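Local structure of glucose-6-phosphate isomerase (Chlamydia trachomatis D/UW-3/CX, 6OTU) at residues A[261-264]-A[265-268]; A[493-496]-A[497-500]; A[501-504]-A[505-508]. The protein catalyses the reversible isomerization of glucose-6-phosphate to fructose-6-phosphate. All coordinates share one frame; numbering follows the deposited sequence.

A turn and a helix approach the same glucose-6-phosphate without touching each other. Contact 1 is the end of strand 258-262, an outermost strand of the five-stranded parallel sheet, and the turn after it; contacts 2 and 3 adjoin on helix 495-511, the first at its N-terminal end. All three are partly buried: contact 1 has L262 and I266 inside and D264 exposed, contact 2 has no exposed residue, and contact 3 has E502 and T505 exposed. Contact 1 mixes apolar packing with one turn bond, and contacts 2 and 3 touch the second subunit. Water and polar ends dress the helix start in contact 2, whereas contact 3 is regular helical bonding, with E502 near Q506 and K501 reaching to the ligand.

Contact 1. Residues A[261-264]-A[265-268]; sequences HLWD and SIGG. With G6Q (glucose-6-phosphate), chain E.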
loop_
_atom_site.group_PDB
_atom_site.type_symbol
_atom_site.label_atom_id
_atom_site.label_comp_id
_atom_site.label_asym_id
_atom_site.label_seq_id
_atom_site.Cartn_x
_atom_site.Cartn_y
_atom_site.Cartn_z
ATOM N N HIS A 261 -7.479 -13.271 26.723
ATOM C CA HIS A 261 -8.703 -12.510 26.520
ATOM C C HIS A 261 -8.419 -11.056 26.170
ATOM O O HIS A 261 -7.482 -10.442 26.695
ATOM C CB HIS A 261 -9.586 -12.532 27.777
ATOM C CG HIS A 261 -9.905 -13.901 28.273
ATOM N ND1 HIS A 261 -9.663 -14.293 29.571
ATOM C CD2 HIS A 261 -10.451 -14.972 27.652
ATOM C CE1 HIS A 261 -10.046 -15.547 29.729
ATOM N NE2 HIS A 261 -10.526 -15.984 28.579
ATOM N N LEU A 262 -9.247 -10.522 25.284
ATOM C CA LEU A 262 -9.598 -9.114 25.227
ATOM C C LEU A 262 -11.079 -9.021 25.611
ATOM O O LEU A 262 -11.659 -9.982 26.111
ATOM C CB LEU A 262 -9.277 -8.530 23.847
ATOM C CG LEU A 262 -10.057 -9.038 22.628
ATOM C CD1 LEU A 262 -10.067 -7.956 21.548
ATOM C CD2 LEU A 262 -9.482 -10.359 22.068
ATOM N N TRP A 263 -11.697 -7.866 25.386
ATOM C CA TRP A 263 -13.086 -7.646 25.790
ATOM C C TRP A 263 -13.812 -6.864 24.700
ATOM O O TRP A 263 -13.205 -6.410 23.724
ATOM C CB TRP A 263 -13.145 -6.947 27.165
ATOM C CG TRP A 263 -12.388 -7.767 28.166
ATOM C CD1 TRP A 263 -12.887 -8.768 28.952
ATOM C CD2 TRP A 263 -10.976 -7.733 28.413
ATOM N NE1 TRP A 263 -11.876 -9.338 29.687
ATOM C CE2 TRP A 263 -10.696 -8.719 29.375
ATOM C CE3 TRP A 263 -9.923 -6.960 27.913
ATOM C CZ2 TRP A 263 -9.410 -8.946 29.854
ATOM C CZ3 TRP A 263 -8.643 -7.193 28.388
ATOM C CH2 TRP A 263 -8.399 -8.174 29.348
ATOM N N ASP A 264 -15.129 -6.709 24.875
ATOM C CA ASP A 264 -15.979 -6.148 23.822
ATOM C C ASP A 264 -15.664 -4.687 23.524
ATOM O O ASP A 264 -15.814 -4.245 22.377
ATOM C CB ASP A 264 -17.451 -6.296 24.199
ATOM C CG ASP A 264 -18.019 -7.626 23.754
ATOM O OD1 ASP A 264 -17.267 -8.387 23.106
ATOM O OD2 ASP A 264 -19.194 -7.921 24.055
ATOM N N SER A 265 -15.221 -3.933 24.525
ATOM C CA SER A 265 -14.879 -2.528 24.380
ATOM C C SER A 265 -13.479 -2.300 23.809
ATOM O O SER A 265 -13.009 -1.154 23.821
ATOM C CB SER A 265 -14.971 -1.855 25.733
ATOM O OG SER A 265 -14.094 -2.520 26.608
ATOM N N ILE A 266 -12.799 -3.358 23.372
ATOM C CA ILE A 266 -11.481 -3.274 22.756
ATOM C C ILE A 266 -11.695 -3.456 21.257
ATOM O O ILE A 266 -11.872 -4.583 20.783
ATOM C CB ILE A 266 -10.511 -4.325 23.307
ATOM C CG1 ILE A 266 -10.420 -4.287 24.839
ATOM C CG2 ILE A 266 -9.120 -4.171 22.659
ATOM C CD1 ILE A 266 -10.151 -2.890 25.439
ATOM N N GLY A 267 -11.696 -2.355 20.506
ATOM C CA GLY A 267 -11.879 -2.453 19.062
ATOM C C GLY A 267 -10.712 -3.168 18.394
ATOM O O GLY A 267 -9.546 -2.974 18.755
ATOM N N GLY A 268 -11.043 -4.005 17.400
ATOM C CA GLY A 268 -10.023 -4.792 16.712
ATOM C C GLY A 268 -8.876 -3.961 16.170
ATOM O O GLY A 268 -7.704 -4.291 16.368
HETATM C C1 G6Q E . -11.557 -4.266 13.441
HETATM C C2 G6Q E . -12.575 -4.860 12.465
HETATM C C3 G6Q E . -12.065 -6.083 11.711
HETATM C C4 G6Q E . -11.904 -7.333 12.584
HETATM C C5 G6Q E . -11.736 -8.591 11.731
HETATM C C6 G6Q E . -11.393 -9.807 12.557
HETATM O O1 G6Q E . -11.894 -3.402 14.181
HETATM O O2 G6Q E . -13.786 -5.191 13.136
HETATM O O3 G6Q E . -10.814 -5.781 11.089
HETATM O O4 G6Q E . -10.767 -7.196 13.433
HETATM O O5 G6Q E . -12.937 -8.808 10.985
HETATM O O6 G6Q E . -12.434 -9.973 13.559
HETATM P P G6Q E . -12.244 -11.066 14.735
HETATM O O1P G6Q E . -11.035 -10.627 15.544
HETATM O O2P G6Q E . -13.542 -10.988 15.528
HETATM O O3P G6Q E . -12.041 -12.408 14.061
#
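I266 brings CG1 up to the edge of the six-membered part of the W263 indole, 4.1 Å from CE3 and near the ring plane. The two side chains run side by side and point the same way. A chi1 of -53° swings CG1 to the side of the backbone N, so the isoleucine sends one branch to the tryptophan and leaves CG2 for L262, whose CD1 lies 4.1 Å from that methyl. CD1 of L262 also sits 3.9 Å from the carbonyl O of I266. One isoleucine thus bridges the leucine at the end of strand 258-262 and the aromatic residue just after it.

The backbone beneath is a type I beta turn from W263 to I266, closed by I266 N donating to W263 O at 3.1 Å. The N-H points fairly well at the oxygen (155°), but the donor lies above the carbonyl plane, 53° out of it. Over one indole face, offset toward the rim, stands H261 O, 3.6 Å above the plane, while W263 NE1 is hydrogen-bonded to Q246 and helix 122-148 packs on the ring.

Two residues past the turn, G268 N comes within 3.4 Å of O1 of glucose-6-phosphate, the closest approach of this stretch to the ligand. K211 NZ is hydrogen-bonded to the carbonyl oxygens of D264 and I266, and K211 N bonds the same ligand. The packing of L262, W263 and I266 and the single turn bond therefore shape a loop whose carbonyls hold a pocket lysine and whose far end borders the sugar.

Contact 2. Residues A[493-496]-A[497-500]; sequences DQEG and VSLG
V497 touches Q494 in the first turn of helix 495-511, where Q494 occupies the N-cap position. CB of V497 lies 4.0 Å from CG of Q494, the two side chains crossing at a slant; V497 also packs on E355, probably the proton donor. V497 N gives Q494 O a weak, bent bond (125°). S498 N makes the better bond to that oxygen, at 3.0 Å and almost straight (169°), so one carbonyl takes two amides. The hydroxyl of S498, lying beside its own backbone N (chi1 -49°), is turned back toward the start of the helix and meets two waters there. One water accepts from S498 OG and Q494 N and donates to E495 OE2. L499 continues the regular pattern with N to E495 O at 3.0 Å, while its side chain packs on F450 of the second subunit. G500 N reaches G496 O at 3.1 Å. Q494 belongs to the glucose-6-phosphate pocket, and its OE1 is hydrogen-bonded to R269. The same amide donates from NE2 to the second water at 3.1 Å, which in turn donates to S498 OG at 2.8 Å.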
loop_
_atom_site.group_PDB
_atom_site.type_symbol
_atom_site.label_atom_id
_atom_site.label_comp_id
_atom_site.label_asym_id
_atom_site.label_seq_id
_atom_site.Cartn_x
_atom_site.Cartn_y
_atom_site.Cartn_z
ATOM N N ASP A 493 -17.398 1.789 15.473
ATOM C CA ASP A 493 -18.058 0.621 14.901
ATOM C C ASP A 493 -17.676 0.489 13.424
ATOM O O ASP A 493 -16.818 1.218 12.904
ATOM C CB ASP A 493 -19.582 0.679 15.123
ATOM C CG ASP A 493 -20.235 1.884 14.465
ATOM O OD1 ASP A 493 -19.502 2.740 13.897
ATOM O OD2 ASP A 493 -21.487 1.968 14.535
ATOM N N GLN A 494 -18.300 -0.473 12.743
ATOM C CA GLN A 494 -17.870 -0.803 11.388
ATOM C C GLN A 494 -18.950 -1.603 10.669
ATOM O O GLN A 494 -18.761 -2.773 10.327
ATOM C CB GLN A 494 -16.524 -1.544 11.414
ATOM C CG GLN A 494 -16.437 -2.792 12.299
ATOM C CD GLN A 494 -16.330 -2.508 13.782
ATOM O OE1 GLN A 494 -15.544 -1.667 14.219
ATOM N NE2 GLN A 494 -17.137 -3.213 14.576
ATOM N N GLU A 495 -20.099 -0.972 10.438
ATOM C CA GLU A 495 -21.208 -1.685 9.818
ATOM C C GLU A 495 -20.881 -2.148 8.400
ATOM O O GLU A 495 -21.496 -3.109 7.921
ATOM C CB GLU A 495 -22.450 -0.804 9.836
ATOM C CG GLU A 495 -23.048 -0.665 11.226
ATOM C CD GLU A 495 -23.483 -2.003 11.825
ATOM O OE1 GLU A 495 -24.033 -2.858 11.081
ATOM O OE2 GLU A 495 -23.256 -2.202 13.041
ATOM N N GLY A 496 -19.929 -1.494 7.722
ATOM C CA GLY A 496 -19.471 -1.991 6.429
ATOM C C GLY A 496 -18.749 -3.324 6.532
ATOM O O GLY A 496 -18.907 -4.192 5.666
ATOM N N VAL A 497 -17.966 -3.516 7.600
ATOM C CA VAL A 497 -17.255 -4.777 7.808
ATOM C C VAL A 497 -18.208 -5.870 8.291
ATOM O O VAL A 497 -18.076 -7.035 7.901
ATOM C CB VAL A 497 -16.087 -4.574 8.784
ATOM C CG1 VAL A 497 -15.415 -5.921 9.097
ATOM C CG2 VAL A 497 -15.081 -3.587 8.208
ATOM N N SER A 498 -19.173 -5.525 9.156
ATOM C CA SER A 498 -20.237 -6.474 9.487
ATOM C C SER A 498 -20.941 -6.968 8.229
ATOM O O SER A 498 -21.255 -8.157 8.109
ATOM C CB SER A 498 -21.272 -5.854 10.433
ATOM O OG SER A 498 -20.684 -5.204 11.556
ATOM N N LEU A 499 -21.201 -6.062 7.281
ATOM C CA LEU A 499 -21.839 -6.450 6.027
ATOM C C LEU A 499 -20.966 -7.427 5.245
ATOM O O LEU A 499 -21.466 -8.400 4.660
ATOM C CB LEU A 499 -22.130 -5.205 5.198
ATOM C CG LEU A 499 -22.472 -5.540 3.756
ATOM C CD1 LEU A 499 -23.843 -6.186 3.715
ATOM C CD2 LEU A 499 -22.405 -4.292 2.911
ATOM N N GLY A 500 -19.655 -7.183 5.222
ATOM C CA GLY A 500 -18.758 -8.120 4.566
ATOM C C GLY A 500 -18.854 -9.515 5.156
ATOM O O GLY A 500 -18.961 -10.509 4.429
HETATM O O HOH W 1 -20.528 -2.608 13.541
HETATM O O HOH W 2 -18.545 -5.620 13.323
#

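Contact 3. Residues A[501-504]-A[505-508]; sequences KELA and TQII. With G6Q (glucose-6-phosphate), chain E.
From K501 to I508 the backbone is regular alpha helix, each amide of 505-508 bonding the carbonyl four residues back, from T505 N to K501 O at 3.1 Å to I508 N to A504 O at 3.2 Å. T505 OG1 adds a long, weak bond to the K501 carbonyl, so that oxygen has two donors from one residue. Next along, E502 and Q506 meet over a helical turn: OE2 of the glutamate is 3.0 Å from NE2 of the glutamine, with the carboxylate and amide planes 78° apart. The glutamine's CG also closes on E502 O at 3.1 Å.

These are the middle and later turns of helix 495-511, a helix shared between the active site and the dimer interface of phosphoglucose isomerase. L503, A504 and I507 pack on A436, N429 and A428 of the second subunit, in that order. I507 places CG1 between its backbone N and carbonyl carbon (chi1 59°), which sets that branch 3.2 Å from both L503 O and A504 O.

K501, probably an active-site residue, instead leads off the helix as an extended chain and brings NZ to glucose-6-phosphate, where it makes weak hydrogen bonds to O5 at 3.0 Å and O6 at 3.2 Å. K501 NZ is also hydrogen-bonded to T215 OG1, which is itself hydrogen-bonded to the ligand, while H386 of the second subunit packs against the lysine.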
loop_
_atom_site.group_PDB
_atom_site.type_symbol
_atom_site.label_atom_id
_atom_site.label_comp_id
_atom_site.label_asym_id
_atom_site.label_seq_id
_atom_site.Cartn_x
_atom_site.Cartn_y
_atom_site.Cartn_z
ATOM N N LYS A 501 -18.830 -9.609 6.488
ATOM C CA LYS A 501 -18.966 -10.915 7.117
ATOM C C LYS A 501 -20.329 -11.530 6.835
ATOM O O LYS A 501 -20.435 -12.752 6.671
ATOM C CB LYS A 501 -18.722 -10.807 8.620
ATOM C CG LYS A 501 -17.377 -10.191 8.966
ATOM C CD LYS A 501 -17.066 -10.404 10.420
ATOM C CE LYS A 501 -15.718 -9.853 10.733
ATOM N NZ LYS A 501 -15.266 -10.287 12.077
ATOM N N GLU A 502 -21.376 -10.709 6.731
ATOM C CA GLU A 502 -22.691 -11.260 6.408
ATOM C C GLU A 502 -22.747 -11.773 4.967
ATOM O O GLU A 502 -23.315 -12.837 4.711
ATOM C CB GLU A 502 -23.777 -10.219 6.656
ATOM C CG GLU A 502 -25.124 -10.648 6.126
ATOM C CD GLU A 502 -26.143 -9.526 6.102
ATOM O OE1 GLU A 502 -25.955 -8.518 6.828
ATOM O OE2 GLU A 502 -27.142 -9.669 5.357
ATOM N N LEU A 503 -22.165 -11.037 4.017
ATOM C CA LEU A 503 -22.047 -11.544 2.647
ATOM C C LEU A 503 -21.306 -12.876 2.605
ATOM O O LEU A 503 -21.659 -13.769 1.822
ATOM C CB LEU A 503 -21.320 -10.523 1.761
ATOM C CG LEU A 503 -22.079 -9.214 1.511
ATOM C CD1 LEU A 503 -21.185 -8.152 0.855
ATOM C CD2 LEU A 503 -23.341 -9.486 0.687
ATOM N N ALA A 504 -20.257 -13.018 3.429
ATOM C CA ALA A 504 -19.492 -14.261 3.467
ATOM C C ALA A 504 -20.347 -15.426 3.950
ATOM O O ALA A 504 -20.269 -16.526 3.390
ATOM C CB ALA A 504 -18.257 -14.108 4.357
ATOM N N THR A 505 -21.154 -15.205 4.995
ATOM C CA THR A 505 -22.085 -16.235 5.455
ATOM C C THR A 505 -23.053 -16.635 4.350
ATOM O O THR A 505 -23.351 -17.820 4.176
ATOM C CB THR A 505 -22.859 -15.735 6.671
ATOM O OG1 THR A 505 -21.953 -15.558 7.760
ATOM C CG2 THR A 505 -23.963 -16.718 7.064
ATOM N N GLN A 506 -23.537 -15.662 3.575
ATOM C CA GLN A 506 -24.579 -15.949 2.595
ATOM C C GLN A 506 -24.012 -16.635 1.354
ATOM O O GLN A 506 -24.652 -17.539 0.802
ATOM C CB GLN A 506 -25.322 -14.663 2.237
ATOM C CG GLN A 506 -25.956 -14.009 3.467
ATOM C CD GLN A 506 -26.672 -12.708 3.166
ATOM O OE1 GLN A 506 -26.411 -12.057 2.152
ATOM N NE2 GLN A 506 -27.573 -12.312 4.062
ATOM N N ILE A 507 -22.816 -16.235 0.902
ATOM C CA ILE A 507 -22.251 -16.909 -0.265
ATOM C C ILE A 507 -21.872 -18.347 0.077
ATOM O O ILE A 507 -21.886 -19.225 -0.799
ATOM C CB ILE A 507 -21.057 -16.119 -0.835
ATOM C CG1 ILE A 507 -19.954 -15.937 0.212
ATOM C CG2 ILE A 507 -21.527 -14.787 -1.372
ATOM C CD1 ILE A 507 -18.871 -17.016 0.172
ATOM N N ILE A 508 -21.523 -18.609 1.342
ATOM C CA ILE A 508 -21.334 -19.981 1.809
ATOM C C ILE A 508 -22.631 -20.772 1.667
ATOM O O ILE A 508 -22.656 -21.865 1.083
ATOM C CB ILE A 508 -20.827 -19.988 3.265
ATOM C CG1 ILE A 508 -19.320 -19.717 3.310
ATOM C CG2 ILE A 508 -21.183 -21.300 3.944
ATOM C CD1 ILE A 508 -18.826 -19.302 4.652
HETATM C C1 G6Q E . -11.557 -4.266 13.441
HETATM C C2 G6Q E . -12.575 -4.860 12.465
HETATM C C3 G6Q E . -12.065 -6.083 11.711
HETATM C C4 G6Q E . -11.904 -7.333 12.584
HETATM C C5 G6Q E . -11.736 -8.591 11.731
HETATM C C6 G6Q E . -11.393 -9.807 12.557
HETATM O O1 G6Q E . -11.894 -3.402 14.181
HETATM O O2 G6Q E . -13.786 -5.191 13.136
HETATM O O3 G6Q E . -10.814 -5.781 11.089
HETATM O O4 G6Q E . -10.767 -7.196 13.433
HETATM O O5 G6Q E . -12.937 -8.808 10.985
HETATM O O6 G6Q E . -12.434 -9.973 13.559
HETATM P P G6Q E . -12.244 -11.066 14.735
HETATM O O1P G6Q E . -11.035 -10.627 15.544
HETATM O O2P G6Q E . -13.542 -10.988 15.528
HETATM O O3P G6Q E . -12.041 -12.408 14.061
#